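Long-range contact in protein-glutaminase (Chryseobacterium proteolyticum, PDB 3A54), which probably deamidates glutamine side chains within proteins, releasing ammonia, and is made as a pro-protein: residues 44-49 against 152-157. The protein carries 1 engineered substitution. Sequence-based numbering, arbitrary orientation.
Sequences MLTQQF and PVDGCY. Engineered in segment 44-49: Gln47 (natural residue Ala).
Gln47, an engineered replacement of the natural alanine, lays its amide against Cys156 at the start of helix 156-169. Its CB lies 3.6 Å from Asp154 OD2. With CG anti to the carbonyl carbon (chi1 -59°), that atom comes 3.3 Å from Cys156 SG, and the chain, extended beyond it, carries the amide on over Cys156. The same sulfur lies 3.0 Å from the amide carbon CD. OE1 accepts from Cys156 N at 3.1 Å, N-H...O 149°, with the donor above the carbonyl plane; a water shared with Pro152 O also donates to OE1. NE2 bonds to the backbone O of Tyr196. If Cys156 is the nucleophile, as the clan and nearby His197 suggest, this pose is substrate-like, Cys156 N resembling an oxyanion-hole donor of papain-like enzymes.

Asp154 fixes the loop around this residue through both oxygens. OD2 takes Gln47 N at 2.9 Å, nearly straight at 176°, and Gly155 N from the opposite face of its plane. OD1 accepts Thr46 OG1 on its syn side at 2.7 Å and, in the conformer described, Gln48 NE2 on its anti side at 2.8 Å. Thr46 OG1 in turn accepts Gln48 N, closing an ST turn. With an alanine in place of the aspartate, all four donors would probably lose their common acceptor, letting the loop shift.

The loop 44-49, between strands 38-43 and 49-52 of the antiparallel sheet, packs against the start of helix 156-169, and the Gln47 side chain also meets strand 196-205 at Tyr196 and His197.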
ATOM      1  N   MET A  44       8.270  -2.158   4.545  1.00 13.37           N
ATOM      2  CA  MET A  44       6.888  -2.527   4.831  1.00 12.44           C
ATOM      3  C   MET A  44       5.971  -1.306   4.812  1.00 11.44           C
ATOM      4  O   MET A  44       6.396  -0.193   5.161  1.00 13.16           O
ATOM      5  CB  MET A  44       6.780  -3.218   6.195  1.00 13.64           C
ATOM      6  CG  MET A  44       7.080  -2.305   7.379  1.00 16.52           C
ATOM      7  SD  MET A  44       7.001  -3.127   8.982  1.00 18.96           S
ATOM      8  CE  MET A  44       5.239  -3.332   9.160  1.00 22.30           C
ATOM      9  N   LEU A  45       4.730  -1.546   4.383  1.00 12.56           N
ATOM     10  CA  LEU A  45       3.632  -0.578   4.410  0.50 11.89           C
ATOM     11  C   LEU A  45       3.752   0.558   3.393  1.00 10.66           C
ATOM     12  O   LEU A  45       2.856   0.746   2.568  1.00 12.41           O
ATOM     13  CB  LEU A  45       3.399  -0.043   5.825  0.50 11.57           C
ATOM     14  CG  LEU A  45       2.051   0.628   6.069  0.50  9.22           C
ATOM     15  CD1 LEU A  45       0.900  -0.314   5.702  0.50  8.85           C
ATOM     16  CD2 LEU A  45       1.937   1.078   7.515  0.50 10.89           C
ATOM     17  N   THR A  46       4.840   1.318   3.444  1.00 12.45           N
ATOM     18  CA  THR A  46       5.011   2.389   2.468  1.00 11.95           C
ATOM     19  C   THR A  46       5.220   1.817   1.064  1.00 11.24           C
ATOM     20  O   THR A  46       5.884   0.789   0.903  1.00 12.65           O
ATOM     21  CB  THR A  46       6.184   3.333   2.834  1.00 12.55           C
ATOM     22  OG1 THR A  46       6.352   4.303   1.792  1.00 12.84           O
ATOM     23  CG2 THR A  46       7.477   2.557   2.991  1.00 13.93           C
ATOM     24  N   GLN A  47       4.651   2.476   0.054  1.00 11.15           N
ATOM     25  CA  GLN A  47       4.866   2.098  -1.344  1.00 11.94           C
ATOM     26  C   GLN A  47       6.149   2.673  -1.919  1.00 12.15           C
ATOM     27  O   GLN A  47       6.526   2.368  -3.048  1.00 14.09           O
ATOM     28  CB  GLN A  47       3.729   2.615  -2.215  1.00 14.43           C
ATOM     29  CG  GLN A  47       2.382   2.111  -1.825  1.00 14.93           C
ATOM     30  CD  GLN A  47       1.288   2.708  -2.686  1.00 13.37           C
ATOM     31  OE1 GLN A  47       0.645   3.697  -2.302  1.00 13.94           O
ATOM     32  NE2 GLN A  47       1.066   2.112  -3.860  1.00 12.17           N
ATOM     33  N   GLN A  48       6.805   3.529  -1.153  1.00 13.45           N
ATOM     34  CA  GLN A  48       7.924   4.250  -1.721  0.50 14.85           C
ATOM     35  C   GLN A  48       9.222   3.459  -1.779  1.00 13.88           C
ATOM     36  O   GLN A  48       9.518   2.636  -0.915  1.00 14.58           O
ATOM     37  CB  GLN A  48       8.099   5.578  -1.008  0.50 16.95           C
ATOM     38  CG  GLN A  48       6.837   6.403  -1.102  0.50 17.72           C
ATOM     39  CD  GLN A  48       7.004   7.790  -0.563  0.50 19.76           C
ATOM     40  OE1 GLN A  48       7.823   8.563  -1.049  0.50 23.16           O
ATOM     41  NE2 GLN A  48       6.223   8.120   0.439  0.50 17.71           N
ATOM     42  N   PHE A  49       9.968   3.697  -2.854  1.00 13.31           N
ATOM     43  CA  PHE A  49      11.318   3.159  -2.981  1.00 13.13           C
ATOM     44  C   PHE A  49      12.306   4.135  -2.364  1.00 13.44           C
ATOM     45  O   PHE A  49      12.185   5.355  -2.526  1.00 16.31           O
ATOM     46  CB  PHE A  49      11.720   2.963  -4.439  1.00 13.44           C
ATOM     47  CG  PHE A  49      11.200   1.702  -5.060  1.00 12.37           C
ATOM     48  CD1 PHE A  49      10.332   1.753  -6.146  1.00 14.57           C
ATOM     49  CD2 PHE A  49      11.625   0.463  -4.601  1.00 13.85           C
ATOM     50  CE1 PHE A  49       9.879   0.584  -6.750  1.00 14.60           C
ATOM     51  CE2 PHE A  49      11.170  -0.703  -5.199  1.00 15.09           C
ATOM     52  CZ  PHE A  49      10.295  -0.640  -6.273  1.00 15.75           C
ATOM     53  N   PRO A 152      -1.658   9.775  -5.420  1.00 14.68           N
ATOM     54  CA  PRO A 152      -1.248   8.377  -5.586  1.00 14.91           C
ATOM     55  C   PRO A 152       0.180   8.081  -5.124  1.00 13.18           C
ATOM     56  O   PRO A 152       0.613   6.940  -5.255  1.00 13.80           O
ATOM     57  CB  PRO A 152      -1.342   8.179  -7.101  1.00 16.93           C
ATOM     58  CG  PRO A 152      -1.043   9.530  -7.644  1.00 18.79           C
ATOM     59  CD  PRO A 152      -1.818  10.444  -6.721  1.00 17.31           C
ATOM     60  N   VAL A 153       0.904   9.067  -4.598  1.00 14.08           N
ATOM     61  CA  VAL A 153       2.291   8.846  -4.179  1.00 13.58           C
ATOM     62  C   VAL A 153       2.433   7.688  -3.187  1.00 13.44           C
ATOM     63  O   VAL A 153       3.329   6.846  -3.324  1.00 13.71           O
ATOM     64  CB  VAL A 153       2.920  10.137  -3.591  1.00 13.76           C
ATOM     65  CG1 VAL A 153       4.298   9.848  -3.015  1.00 15.15           C
ATOM     66  CG2 VAL A 153       3.016  11.201  -4.679  1.00 15.19           C
ATOM     67  N   ASP A 154       1.540   7.629  -2.204  1.00 12.38           N
ATOM     68  CA  ASP A 154       1.643   6.623  -1.152  1.00 12.70           C
ATOM     69  C   ASP A 154       0.298   6.520  -0.462  1.00 13.25           C
ATOM     70  O   ASP A 154      -0.624   7.301  -0.740  1.00 14.25           O
ATOM     71  CB  ASP A 154       2.726   7.031  -0.144  1.00 12.78           C
ATOM     72  CG  ASP A 154       3.378   5.843   0.564  1.00 13.76           C
ATOM     73  OD1 ASP A 154       4.460   6.049   1.146  1.00 15.68           O
ATOM     74  OD2 ASP A 154       2.829   4.718   0.555  1.00 13.58           O
ATOM     75  N   GLY A 155       0.175   5.542   0.429  0.50 12.49           N
ATOM     76  CA  GLY A 155      -1.022   5.393   1.232  0.50 12.71           C
ATOM     77  C   GLY A 155      -2.061   4.443   0.666  0.50 12.40           C
ATOM     78  O   GLY A 155      -3.197   4.434   1.133  0.50 13.11           O
ATOM     79  N   CYS A 156      -1.677   3.636  -0.324  1.00 11.37           N
ATOM     80  CA  CYS A 156      -2.618   2.682  -0.929  1.00 11.87           C
ATOM     81  C   CYS A 156      -3.313   1.833   0.127  1.00 11.57           C
ATOM     82  O   CYS A 156      -4.507   1.521   0.007  1.00 12.42           O
ATOM     83  CB  CYS A 156      -1.918   1.775  -1.946  1.00 12.96           C
ATOM     84  SG  CYS A 156      -0.543   0.787  -1.286  1.00 13.42           S
ATOM     85  N   TYR A 157      -2.552   1.462   1.153  1.00 11.91           N
ATOM     86  CA  TYR A 157      -3.041   0.592   2.210  1.00 12.13           C
ATOM     87  C   TYR A 157      -4.193   1.232   2.974  1.00 12.57           C
ATOM     88  O   TYR A 157      -5.188   0.568   3.298  1.00 12.74           O
ATOM     89  CB  TYR A 157      -1.902   0.234   3.167  1.00 13.21           C
ATOM     90  CG  TYR A 157      -1.101   1.424   3.676  1.00 13.50           C
ATOM     91  CD1 TYR A 157      -0.008   1.918   2.963  1.00 14.52           C
ATOM     92  CD2 TYR A 157      -1.439   2.046   4.872  1.00 15.42           C
ATOM     93  CE1 TYR A 157       0.721   3.010   3.438  1.00 14.75           C
ATOM     94  CE2 TYR A 157      -0.714   3.125   5.356  1.00 16.48           C
ATOM     95  CZ  TYR A 157       0.355   3.604   4.636  1.00 15.52           C
ATOM     96  OH  TYR A 157       1.058   4.675   5.136  1.00 19.06           O
TER
HETATM   97  O   HOH W   1      -0.925   5.174  -3.837  1.00 14.63           O